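Local coordinates for protein dihydropteroate synthase (Stenotrophomonas maltophilia, PDB 7L6P) that probably catalyses the condensation of para-aminobenzoate with 6-hydroxymethyl-7,8-dihydropterin diphosphate to give 7,8-dihydropteroate, the immediate precursor of folate derivatives, at residues D168-E173 with M211-R216; L151-G156 with H175-Q180; L68-E73 with R89-V94. One frame throughout, in Å; residues are numbered along the deposited sequence. Where two conformers were deposited one is given.

Contact 1 of 3, residues D168-E173 with M211-R216; sequences DDVVAE and MTLLAR
V170 lays its CG1 methyl against the methyl of T212, with CG1 3.6 Å from T212 CG2. The same T212 methyl also meets the next valine, V171 CG2 lying 3.8 Å from T212 CG2. A chi1 of -72° sets T212 OG1 beside the backbone N and CG2 anti to it, which turns the methyl to the valines. OG1 bonds weakly to A208 O in its own helix. The other methyl of V170, CG2, meets L213 CD1 at 3.8 Å. The second branch of L213 reaches the backbone of V171, with L213 CD2 4.2 Å from V171 CA. No hydrogen bond crosses between the segments.

D169 is the N-cap of helix 170-188. Its OD1 accepts from A172 N at 2.8 Å, from above the carboxylate plane. Separately, E173 OE2 takes the N-H of D169, four residues back, at 2.9 Å in a nearly straight bond. Together the two bonds tie the first turn of the helix to the residue before it.

R216 was deposited in two conformers, so its place is tentative. In the conformer given, V171 CG2 comes obliquely to the guanidinium, 3.4 Å from R216 NH2. The opposite charges of D169 and R216 are then near each other, but beyond a salt bridge.

The contact joins the start of helix 170-188 to the end of helix 207-215, two neighbouring helices on the outside of the TIM barrel. R219 covers V171, and F201 and K205 cover L213. On the far side of helix 207-215, L214 packs on helix 250-262 and on V286 of the second subunit.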
ATOM      1  N   ASP A 168      -8.645 -25.637  13.432  1.00 60.85           N
ATOM      2  CA  ASP A 168      -8.668 -26.625  12.363  1.00 61.44           C
ATOM      3  C   ASP A 168      -8.854 -25.926  11.023  1.00 58.94           C
ATOM      4  O   ASP A 168      -8.207 -26.271  10.030  1.00 62.30           O
ATOM      5  CB  ASP A 168      -9.795 -27.627  12.586  1.00 61.07           C
ATOM      6  CG  ASP A 168      -9.606 -28.447  13.837  1.00 72.48           C
ATOM      7  OD1 ASP A 168      -8.435 -28.756  14.186  1.00 74.65           O
ATOM      8  OD2 ASP A 168     -10.644 -28.786  14.471  1.00 72.14           O
ATOM      9  N   ASP A 169      -9.768 -24.963  10.973  1.00 57.39           N
ATOM     10  CA  ASP A 169     -10.057 -24.227   9.748  1.00 58.12           C
ATOM     11  C   ASP A 169     -10.445 -22.822  10.180  1.00 55.76           C
ATOM     12  O   ASP A 169     -11.594 -22.607  10.592  1.00 55.09           O
ATOM     13  CB  ASP A 169     -11.184 -24.913   8.991  1.00 56.66           C
ATOM     14  CG  ASP A 169     -11.464 -24.281   7.667  1.00 57.66           C
ATOM     15  OD1 ASP A 169     -11.453 -23.036   7.561  1.00 57.64           O
ATOM     16  OD2 ASP A 169     -11.713 -25.056   6.717  1.00 64.61           O
ATOM     17  N   VAL A 170      -9.498 -21.881  10.093  1.00 47.44           N
ATOM     18  CA  VAL A 170      -9.726 -20.569  10.689  1.00 44.89           C
ATOM     19  C   VAL A 170     -10.852 -19.842   9.972  1.00 48.59           C
ATOM     20  O   VAL A 170     -11.650 -19.143  10.609  1.00 47.99           O
ATOM     21  CB  VAL A 170      -8.427 -19.738  10.728  1.00 46.89           C
ATOM     22  CG1 VAL A 170      -7.874 -19.484   9.326  1.00 45.79           C
ATOM     23  CG2 VAL A 170      -8.654 -18.422  11.471  1.00 44.18           C
ATOM     24  N   VAL A 171     -10.934 -19.978   8.642  1.00 49.87           N
ATOM     25  CA  VAL A 171     -12.003 -19.317   7.898  1.00 47.40           C
ATOM     26  C   VAL A 171     -13.358 -19.878   8.310  1.00 50.63           C
ATOM     27  O   VAL A 171     -14.236 -19.140   8.767  1.00 52.35           O
ATOM     28  CB  VAL A 171     -11.769 -19.455   6.384  1.00 52.11           C
ATOM     29  CG1 VAL A 171     -12.998 -18.985   5.601  1.00 51.54           C
ATOM     30  CG2 VAL A 171     -10.518 -18.666   5.960  1.00 48.21           C
ATOM     31  N   ALA A 172     -13.519 -21.202   8.235  1.00 50.07           N
ATOM     32  CA  ALA A 172     -14.809 -21.810   8.570  1.00 52.50           C
ATOM     33  C   ALA A 172     -15.215 -21.512  10.011  1.00 53.38           C
ATOM     34  O   ALA A 172     -16.399 -21.291  10.297  1.00 53.54           O
ATOM     35  CB  ALA A 172     -14.758 -23.321   8.335  1.00 45.63           C
ATOM     36  N   GLU A 173     -14.244 -21.467  10.931  1.00 52.28           N
ATOM     37  CA  GLU A 173     -14.554 -21.261  12.342  1.00 48.71           C
ATOM     38  C   GLU A 173     -14.898 -19.809  12.639  1.00 49.45           C
ATOM     39  O   GLU A 173     -15.751 -19.539  13.495  1.00 46.94           O
ATOM     40  CB  GLU A 173     -13.388 -21.729  13.203  1.00 48.91           C
ATOM     41  CG  GLU A 173     -13.291 -23.231  13.228  1.00 54.94           C
ATOM     42  CD  GLU A 173     -12.084 -23.758  14.016  1.00 56.09           C
ATOM     43  OE1 GLU A 173     -11.916 -23.371  15.203  1.00 51.20           O
ATOM     44  OE2 GLU A 173     -11.325 -24.570  13.439  1.00 53.75           O
ATOM     45  N   MET A 211      -3.107 -13.994   7.831  1.00 45.71           N
ATOM     46  CA  MET A 211      -2.937 -13.935   6.388  1.00 47.10           C
ATOM     47  C   MET A 211      -3.968 -14.802   5.668  1.00 48.15           C
ATOM     48  O   MET A 211      -4.430 -14.451   4.578  1.00 48.00           O
ATOM     49  CB  MET A 211      -1.513 -14.344   6.014  1.00 48.26           C
ATOM     50  CG  MET A 211      -0.424 -13.319   6.447  1.00 48.27           C
ATOM     51  SD  MET A 211      -0.651 -11.616   5.848  1.00 49.78           S
ATOM     52  CE  MET A 211      -1.419 -10.836   7.269  1.00 40.79           C
ATOM     53  N   THR A 212      -4.322 -15.948   6.243  1.00 49.66           N
ATOM     54  CA  THR A 212      -5.370 -16.766   5.650  1.00 48.90           C
ATOM     55  C   THR A 212      -6.715 -16.020   5.669  1.00 50.76           C
ATOM     56  O   THR A 212      -7.370 -15.871   4.628  1.00 47.95           O
ATOM     57  CB  THR A 212      -5.432 -18.120   6.371  1.00 50.43           C
ATOM     58  OG1 THR A 212      -4.279 -18.913   6.014  1.00 44.07           O
ATOM     59  CG2 THR A 212      -6.712 -18.886   6.003  1.00 46.73           C
ATOM     60  N   LEU A 213      -7.093 -15.459   6.826  1.00 48.62           N
ATOM     61  CA  LEU A 213      -8.322 -14.667   6.906  1.00 48.91           C
ATOM     62  C   LEU A 213      -8.291 -13.475   5.959  1.00 50.18           C
ATOM     63  O   LEU A 213      -9.292 -13.169   5.306  1.00 50.30           O
ATOM     64  CB  LEU A 213      -8.547 -14.175   8.329  1.00 45.85           C
ATOM     65  CG  LEU A 213      -9.041 -15.215   9.317  1.00 51.04           C
ATOM     66  CD1 LEU A 213      -8.842 -14.688  10.726  1.00 44.57           C
ATOM     67  CD2 LEU A 213     -10.537 -15.586   9.015  1.00 44.45           C
ATOM     68  N   LEU A 214      -7.169 -12.744   5.919  1.00 52.71           N
ATOM     69  CA  LEU A 214      -7.107 -11.567   5.056  1.00 47.65           C
ATOM     70  C   LEU A 214      -7.223 -11.970   3.600  1.00 47.81           C
ATOM     71  O   LEU A 214      -7.961 -11.344   2.837  1.00 52.20           O
ATOM     72  CB  LEU A 214      -5.812 -10.784   5.284  1.00 47.35           C
ATOM     73  CG  LEU A 214      -5.620  -9.547   4.375  1.00 50.02           C
ATOM     74  CD1 LEU A 214      -6.780  -8.562   4.534  1.00 44.74           C
ATOM     75  CD2 LEU A 214      -4.241  -8.849   4.607  1.00 40.89           C
ATOM     76  N   ALA A 215      -6.539 -13.045   3.208  1.00 46.90           N
ATOM     77  CA  ALA A 215      -6.550 -13.458   1.811  1.00 48.16           C
ATOM     78  C   ALA A 215      -7.936 -13.926   1.369  1.00 49.04           C
ATOM     79  O   ALA A 215      -8.361 -13.625   0.248  1.00 48.47           O
ATOM     80  CB  ALA A 215      -5.515 -14.554   1.583  1.00 46.96           C
ATOM     81  N   ARG A 216      -8.636 -14.682   2.220  1.00 48.00           N
ATOM     82  CA  ARG A 216      -9.964 -15.197   1.914  0.53 51.64           C
ATOM     83  C   ARG A 216     -11.077 -14.357   2.543  1.00 50.39           C
ATOM     84  O   ARG A 216     -12.198 -14.841   2.682  1.00 52.27           O
ATOM     85  CB  ARG A 216     -10.078 -16.661   2.358  0.53 50.80           C
ATOM     86  CG  ARG A 216      -8.780 -17.452   2.182  0.53 52.25           C
ATOM     87  CD  ARG A 216      -8.995 -18.912   1.804  0.53 53.82           C
ATOM     88  NE  ARG A 216      -9.430 -19.757   2.912  0.53 54.99           N
ATOM     89  CZ  ARG A 216      -8.661 -20.652   3.521  0.53 55.11           C
ATOM     90  NH1 ARG A 216      -7.384 -20.810   3.191  0.53 54.06           N
ATOM     91  NH2 ARG A 216      -9.188 -21.416   4.475  0.53 49.64           N
TER

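Contact 2 of 3, residues L151-G156 with H175-Q180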
ATOM      1  N   LEU A 151     -19.543  -6.621  15.303  1.00 51.90           N
ATOM      2  CA  LEU A 151     -19.325  -7.917  15.923  1.00 51.70           C
ATOM      3  C   LEU A 151     -17.942  -8.408  15.509  1.00 54.52           C
ATOM      4  O   LEU A 151     -17.729  -8.808  14.357  1.00 53.86           O
ATOM      5  CB  LEU A 151     -20.408  -8.910  15.522  1.00 50.05           C
ATOM      6  CG  LEU A 151     -21.844  -8.435  15.784  1.00 52.90           C
ATOM      7  CD1 LEU A 151     -22.869  -9.493  15.351  1.00 46.16           C
ATOM      8  CD2 LEU A 151     -22.045  -8.020  17.236  1.00 52.00           C
ATOM      9  N   MET A 152     -17.005  -8.378  16.446  1.00 52.44           N
ATOM     10  CA  MET A 152     -15.669  -8.878  16.183  1.00 53.29           C
ATOM     11  C   MET A 152     -15.562 -10.335  16.609  1.00 50.38           C
ATOM     12  O   MET A 152     -16.281 -10.796  17.498  1.00 48.98           O
ATOM     13  CB  MET A 152     -14.622  -8.053  16.923  1.00 50.64           C
ATOM     14  CG  MET A 152     -13.252  -8.167  16.288  1.00 53.36           C
ATOM     15  SD  MET A 152     -11.956  -7.331  17.215  1.00 53.24           S
ATOM     16  CE  MET A 152     -11.606  -8.580  18.447  1.00 52.52           C
ATOM     17  N   HIS A 153     -14.672 -11.062  15.944  1.00 50.27           N
ATOM     18  CA  HIS A 153     -14.281 -12.396  16.363  1.00 49.40           C
ATOM     19  C   HIS A 153     -12.977 -12.305  17.133  1.00 52.96           C
ATOM     20  O   HIS A 153     -12.024 -11.656  16.679  1.00 51.56           O
ATOM     21  CB  HIS A 153     -14.090 -13.349  15.187  1.00 48.70           C
ATOM     22  CG  HIS A 153     -13.517 -14.675  15.591  1.00 50.27           C
ATOM     23  ND1 HIS A 153     -12.164 -14.890  15.763  1.00 53.30           N
ATOM     24  CD2 HIS A 153     -14.125 -15.848  15.890  1.00 47.24           C
ATOM     25  CE1 HIS A 153     -11.959 -16.140  16.143  1.00 53.76           C
ATOM     26  NE2 HIS A 153     -13.135 -16.742  16.229  1.00 54.00           N
ATOM     27  N   MET A 154     -12.952 -12.932  18.302  1.00 54.85           N
ATOM     28  CA  MET A 154     -11.711 -13.218  19.007  1.00 54.01           C
ATOM     29  C   MET A 154     -11.815 -14.566  19.692  1.00 56.77           C
ATOM     30  O   MET A 154     -12.869 -14.936  20.207  1.00 54.62           O
ATOM     31  CB  MET A 154     -11.370 -12.145  20.039  1.00 54.28           C
ATOM     32  CG  MET A 154     -12.399 -11.961  21.136  1.00 57.90           C
ATOM     33  SD  MET A 154     -11.761 -10.985  22.513  1.00 69.43           S
ATOM     34  CE  MET A 154     -10.566 -12.156  23.113  1.00 67.54           C
ATOM     35  N   GLN A 155     -10.713 -15.297  19.669  1.00 62.32           N
ATOM     36  CA  GLN A 155     -10.519 -16.464  20.509  1.00 62.82           C
ATOM     37  C   GLN A 155      -9.941 -15.969  21.828  1.00 64.05           C
ATOM     38  O   GLN A 155      -9.029 -15.148  21.825  1.00 63.68           O
ATOM     39  CB  GLN A 155      -9.581 -17.455  19.826  1.00 62.90           C
ATOM     40  CG  GLN A 155      -9.923 -18.905  20.070  1.00 69.42           C
ATOM     41  CD  GLN A 155      -9.075 -19.860  19.242  1.00 70.80           C
ATOM     42  OE1 GLN A 155      -9.596 -20.606  18.411  1.00 71.97           O
ATOM     43  NE2 GLN A 155      -7.766 -19.849  19.473  1.00 72.57           N
ATOM     44  N   GLY A 156     -10.538 -16.375  22.938  1.00 67.42           N
ATOM     45  CA  GLY A 156     -10.138 -15.903  24.246  1.00 61.48           C
ATOM     46  C   GLY A 156     -11.155 -14.953  24.849  1.00 63.56           C
ATOM     47  O   GLY A 156     -12.280 -14.802  24.367  1.00 66.36           O
ATOM     48  N   HIS A 175     -16.171 -17.808  10.329  1.00 47.48           N
ATOM     49  CA  HIS A 175     -17.489 -17.730   9.714  1.00 50.72           C
ATOM     50  C   HIS A 175     -18.566 -18.249  10.662  1.00 52.19           C
ATOM     51  O   HIS A 175     -19.531 -17.537  10.970  1.00 51.77           O
ATOM     52  CB  HIS A 175     -17.496 -18.528   8.406  1.00 51.76           C
ATOM     53  CG  HIS A 175     -18.781 -18.444   7.649  1.00 53.45           C
ATOM     54  ND1 HIS A 175     -19.762 -19.410   7.738  1.00 59.69           N
ATOM     55  CD2 HIS A 175     -19.248 -17.515   6.780  1.00 53.97           C
ATOM     56  CE1 HIS A 175     -20.783 -19.078   6.969  1.00 51.84           C
ATOM     57  NE2 HIS A 175     -20.497 -17.931   6.378  1.00 57.29           N
ATOM     58  N   GLY A 176     -18.394 -19.479  11.167  1.00 52.27           N
ATOM     59  CA  GLY A 176     -19.423 -20.077  12.009  1.00 49.82           C
ATOM     60  C   GLY A 176     -19.711 -19.228  13.227  1.00 46.95           C
ATOM     61  O   GLY A 176     -20.870 -19.020  13.600  1.00 47.59           O
ATOM     62  N   PHE A 177     -18.657 -18.676  13.824  1.00 50.63           N
ATOM     63  CA  PHE A 177     -18.826 -17.810  14.982  1.00 50.82           C
ATOM     64  C   PHE A 177     -19.668 -16.599  14.629  1.00 51.49           C
ATOM     65  O   PHE A 177     -20.665 -16.308  15.300  1.00 51.99           O
ATOM     66  CB  PHE A 177     -17.462 -17.362  15.506  1.00 43.13           C
ATOM     67  CG  PHE A 177     -17.532 -16.298  16.586  1.00 47.77           C
ATOM     68  CD1 PHE A 177     -17.554 -14.942  16.258  1.00 48.50           C
ATOM     69  CD2 PHE A 177     -17.504 -16.651  17.932  1.00 42.32           C
ATOM     70  CE1 PHE A 177     -17.581 -13.953  17.249  1.00 47.02           C
ATOM     71  CE2 PHE A 177     -17.535 -15.660  18.922  1.00 48.52           C
ATOM     72  CZ  PHE A 177     -17.591 -14.308  18.574  1.00 44.40           C
ATOM     73  N   LEU A 178     -19.282 -15.885  13.565  1.00 47.78           N
ATOM     74  CA  LEU A 178     -19.997 -14.667  13.196  1.00 46.40           C
ATOM     75  C   LEU A 178     -21.451 -14.956  12.856  1.00 47.12           C
ATOM     76  O   LEU A 178     -22.345 -14.198  13.250  1.00 48.68           O
ATOM     77  CB  LEU A 178     -19.295 -13.971  12.032  1.00 45.10           C
ATOM     78  CG  LEU A 178     -17.900 -13.410  12.303  1.00 44.69           C
ATOM     79  CD1 LEU A 178     -17.359 -12.732  11.042  1.00 45.37           C
ATOM     80  CD2 LEU A 178     -17.953 -12.418  13.449  1.00 45.21           C
ATOM     81  N   VAL A 179     -21.707 -16.032  12.107  1.00 46.43           N
ATOM     82  CA  VAL A 179     -23.089 -16.424  11.829  1.00 47.90           C
ATOM     83  C   VAL A 179     -23.898 -16.494  13.121  1.00 49.98           C
ATOM     84  O   VAL A 179     -25.051 -16.045  13.173  1.00 54.43           O
ATOM     85  CB  VAL A 179     -23.137 -17.763  11.068  1.00 49.37           C
ATOM     86  CG1 VAL A 179     -24.511 -18.409  11.222  1.00 52.51           C
ATOM     87  CG2 VAL A 179     -22.818 -17.561   9.603  1.00 49.22           C
ATOM     88  N   GLN A 180     -23.294 -17.020  14.197  1.00 47.36           N
ATOM     89  CA  GLN A 180     -24.033 -17.226  15.439  1.00 48.91           C
ATOM     90  C   GLN A 180     -24.215 -15.940  16.220  1.00 47.84           C
ATOM     91  O   GLN A 180     -25.268 -15.740  16.830  1.00 53.36           O
ATOM     92  CB  GLN A 180     -23.329 -18.277  16.305  1.00 47.55           C
ATOM     93  CG  GLN A 180     -24.175 -18.846  17.394  1.00 48.66           C
ATOM     94  CD  GLN A 180     -24.101 -18.047  18.674  1.00 51.58           C
ATOM     95  OE1 GLN A 180     -23.199 -17.240  18.862  1.00 54.06           O
ATOM     96  NE2 GLN A 180     -25.070 -18.254  19.563  1.00 54.91           N
TER
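This is a buried aromatic and apolar contact between the end of barrel strand 149-152 and the helix that follows it, 170-188. At its centre H153 and F177 form a T-shaped (edge-to-face) pair. The H153 ring turns its edge to the F177 face, with centroids 4.9 Å apart and planes at 86°. H153 CD2 makes the approach, 3.5 Å from F177 CG. Both side chains have CG anti to the backbone N (chi1 173° and 172°). The F177 ring therefore reaches out to the strand end, where its own edge meets the backbone: F177 CE1 is 3.4 Å from M152 O.

Strand and helix belong to one beta-alpha unit of the TIM barrel. One residue on from F177, L178 CD2 lies 3.7 Å from L151 O. L178 also packs on I197 of the next strand. The polar side of H153 points to another partner, its ND1 being hydrogen-bonded to K205 NZ. This bond would restrain the rotation of the imidazole, with the CD2 edge toward F177. The M152 side chain leaves the backbone away from the helix; a bound imidazole lies about 4 Å from it.

Contact 3 of 3, residues L68-E73 with R89-V94; sequences LDIGGE and RRVIPV
Strand 68-71 and helix segment 89-94 run roughly antiparallel, at 148°, with their axes 8.2 Å apart at closest approach. The backbones come nearest at G72 and R90, just past the strand end.

I70 is the strand side chain that meets the helix. Its chi1 of -47° puts CG1 beside the backbone N and leaves the CG2 methyl anti to it. I70 CG2 touches V94 CG1 at 3.8 Å and V91 CB at 4.1 Å. I70 and V91 lie alongside each other, pointing opposite ways, and V94 comes across at an angle. V36 covers both I70 and V94, and I95 and L98 of the same helix extend the packing around I70.

V91 fits against the two glycines. Its CG1 lies 3.5 Å from G72 N and 3.8 Å from G71 C, over the face of the peptide that joins them. G72 has no side chain, and V91 CG1 packs directly on its backbone. The strand and helix form a beta-alpha unit of the TIM barrel.

R90 is extended from CG to NE and reaches G72 O. R90 NH1 is 2.8 Å from G72 O, which is placed obliquely to the guanidinium plane. R90 NE makes a salt bridge to E86, one turn earlier in the helix.

The chemistry is thus divided. Aliphatic groups and bare glycine backbone fill the buried part, and charge is kept to the edge. There the E86 salt bridge at NE is consistent with the placement of the guanidinium beside the G72 carbonyl. The nearby positive charge may polarise that carbonyl.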
ATOM      1  N   LEU A  68     -14.262   8.086  14.296  1.00 62.00           N
ATOM      2  CA  LEU A  68     -13.294   7.923  15.370  1.00 64.04           C
ATOM      3  C   LEU A  68     -13.765   6.851  16.345  1.00 62.47           C
ATOM      4  O   LEU A  68     -14.964   6.682  16.571  1.00 65.19           O
ATOM      5  CB  LEU A  68     -13.085   9.245  16.103  1.00 64.24           C
ATOM      6  CG  LEU A  68     -12.568  10.390  15.233  1.00 63.30           C
ATOM      7  CD1 LEU A  68     -12.488  11.646  16.064  1.00 63.75           C
ATOM      8  CD2 LEU A  68     -11.203  10.048  14.629  1.00 63.69           C
ATOM      9  N   ASP A  69     -12.815   6.120  16.919  1.00 62.75           N
ATOM     10  CA  ASP A  69     -13.112   5.044  17.859  1.00 65.44           C
ATOM     11  C   ASP A  69     -12.459   5.366  19.194  1.00 65.65           C
ATOM     12  O   ASP A  69     -11.231   5.442  19.275  1.00 65.27           O
ATOM     13  CB  ASP A  69     -12.617   3.696  17.341  1.00 59.02           C
ATOM     14  CG  ASP A  69     -13.262   2.533  18.071  1.00 64.51           C
ATOM     15  OD1 ASP A  69     -14.477   2.640  18.379  1.00 63.75           O
ATOM     16  OD2 ASP A  69     -12.562   1.521  18.340  1.00 64.77           O
ATOM     17  N   ILE A  70     -13.276   5.542  20.235  1.00 67.03           N
ATOM     18  CA  ILE A  70     -12.813   6.007  21.540  1.00 67.34           C
ATOM     19  C   ILE A  70     -12.761   4.823  22.495  1.00 66.13           C
ATOM     20  O   ILE A  70     -13.763   4.129  22.683  1.00 68.88           O
ATOM     21  CB  ILE A  70     -13.718   7.116  22.094  1.00 68.48           C
ATOM     22  CG1 ILE A  70     -14.006   8.166  21.017  1.00 66.58           C
ATOM     23  CG2 ILE A  70     -13.076   7.764  23.309  1.00 71.83           C
ATOM     24  CD1 ILE A  70     -12.786   8.757  20.389  1.00 68.05           C
ATOM     25  N   GLY A  71     -11.596   4.579  23.081  1.00 71.39           N
ATOM     26  CA  GLY A  71     -11.416   3.462  23.989  1.00 69.56           C
ATOM     27  C   GLY A  71     -10.595   3.854  25.203  1.00 78.33           C
ATOM     28  O   GLY A  71      -9.670   4.668  25.122  1.00 77.92           O
ATOM     29  N   GLY A  72     -10.924   3.224  26.332  1.00 81.29           N
ATOM     30  CA  GLY A  72     -10.342   3.532  27.625  1.00 79.52           C
ATOM     31  C   GLY A  72      -9.518   2.420  28.240  1.00 88.65           C
ATOM     32  O   GLY A  72      -8.932   2.601  29.313  1.00 92.56           O
ATOM     33  N   GLU A  73      -9.498   1.254  27.602  1.00 90.80           N
ATOM     34  CA  GLU A  73      -8.618   0.172  28.019  1.00 94.23           C
ATOM     35  C   GLU A  73      -7.175   0.438  27.582  1.00 95.58           C
ATOM     36  O   GLU A  73      -6.902   1.229  26.675  1.00 95.79           O
ATOM     37  CB  GLU A  73      -9.107  -1.160  27.464  1.00 92.56           C
ATOM     38  CG  GLU A  73     -10.282  -1.713  28.232  1.00 95.64           C
ATOM     39  CD  GLU A  73      -9.841  -2.471  29.476  1.00103.97           C
ATOM     40  OE1 GLU A  73      -8.611  -2.585  29.708  1.00105.23           O
ATOM     41  OE2 GLU A  73     -10.725  -2.942  30.231  1.00103.88           O
ATOM     42  N   ARG A  89     -14.835   7.294  33.281  1.00 82.01           N
ATOM     43  CA  ARG A  89     -14.177   8.567  33.545  1.00 83.93           C
ATOM     44  C   ARG A  89     -13.232   8.945  32.409  1.00 83.08           C
ATOM     45  O   ARG A  89     -12.992  10.134  32.170  1.00 84.28           O
ATOM     46  CB  ARG A  89     -13.429   8.507  34.880  1.00 83.24           C
ATOM     47  N   ARG A  90     -12.674   7.953  31.710  1.00 84.16           N
ATOM     48  CA  ARG A  90     -11.720   8.236  30.644  1.00 82.40           C
ATOM     49  C   ARG A  90     -12.409   8.608  29.333  1.00 82.38           C
ATOM     50  O   ARG A  90     -11.964   9.537  28.652  1.00 77.48           O
ATOM     51  CB  ARG A  90     -10.810   7.029  30.419  1.00 81.47           C
ATOM     52  CG  ARG A  90      -9.736   6.846  31.454  1.00 85.72           C
ATOM     53  CD  ARG A  90      -8.868   5.651  31.095  1.00 89.48           C
ATOM     54  NE  ARG A  90      -8.181   5.077  32.247  1.00 89.34           N
ATOM     55  CZ  ARG A  90      -7.281   4.106  32.168  1.00 91.33           C
ATOM     56  NH1 ARG A  90      -6.925   3.587  31.004  1.00 93.89           N
ATOM     57  NH2 ARG A  90      -6.731   3.637  33.285  1.00 91.56           N
ATOM     58  N   VAL A  91     -13.491   7.906  28.963  1.00 81.93           N
ATOM     59  CA  VAL A  91     -14.014   8.016  27.602  1.00 80.35           C
ATOM     60  C   VAL A  91     -15.190   8.986  27.493  1.00 80.89           C
ATOM     61  O   VAL A  91     -15.384   9.602  26.438  1.00 78.91           O
ATOM     62  CB  VAL A  91     -14.416   6.638  27.030  1.00 77.47           C
ATOM     63  CG1 VAL A  91     -13.292   5.626  27.187  1.00 74.58           C
ATOM     64  CG2 VAL A  91     -15.722   6.141  27.638  1.00 76.62           C
ATOM     65  N   ILE A  92     -15.996   9.128  28.554  1.00 80.57           N
ATOM     66  CA  ILE A  92     -17.191   9.975  28.457  1.00 80.47           C
ATOM     67  C   ILE A  92     -16.847  11.426  28.135  1.00 83.66           C
ATOM     68  O   ILE A  92     -17.442  11.982  27.197  1.00 83.59           O
ATOM     69  CB  ILE A  92     -18.062   9.825  29.713  1.00 80.77           C
ATOM     70  CG1 ILE A  92     -18.607   8.404  29.803  1.00 79.81           C
ATOM     71  CG2 ILE A  92     -19.230  10.798  29.663  1.00 79.40           C
ATOM     72  CD1 ILE A  92     -19.451   8.033  28.607  1.00 74.83           C
ATOM     73  N   PRO A  93     -15.924  12.098  28.845  1.00 82.63           N
ATOM     74  CA  PRO A  93     -15.587  13.470  28.429  1.00 80.44           C
ATOM     75  C   PRO A  93     -15.040  13.532  27.020  1.00 82.08           C
ATOM     76  O   PRO A  93     -15.327  14.489  26.292  1.00 85.10           O
ATOM     77  CB  PRO A  93     -14.548  13.921  29.470  1.00 80.09           C
ATOM     78  CG  PRO A  93     -14.010  12.661  30.047  1.00 81.69           C
ATOM     79  CD  PRO A  93     -15.169  11.703  30.049  1.00 79.63           C
ATOM     80  N   VAL A  94     -14.273  12.524  26.601  1.00 82.92           N
ATOM     81  CA  VAL A  94     -13.698  12.559  25.262  1.00 80.81           C
ATOM     82  C   VAL A  94     -14.790  12.414  24.212  1.00 82.65           C
ATOM     83  O   VAL A  94     -14.730  13.040  23.150  1.00 85.73           O
ATOM     84  CB  VAL A  94     -12.615  11.476  25.116  1.00 78.34           C
ATOM     85  CG1 VAL A  94     -12.118  11.393  23.673  1.00 73.58           C
ATOM     86  CG2 VAL A  94     -11.461  11.758  26.056  1.00 80.64           C
TER

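Overall arrangement
All three contacts belong to one TIM barrel. Contacts 2 and 3 each join a barrel strand to the helix that follows it. Their centres are 25 Å apart and their nearest atoms about 9 Å. Contact 1 joins two outer helices. It shares helix 170-188 with contact 2, and their centres are 12 Å apart. K205 also links them, bonding H153 and packing on L213. Contacts 1 and 3 lie on opposite sides of the chain's centre, 32 Å between centres. The bound imidazole, probably from the crystallisation liquor, marks the active site. Contact 2 touches that pocket, the M152 side chain lying about 4 Å from the imidazole. Contact 1 instead reaches the second subunit.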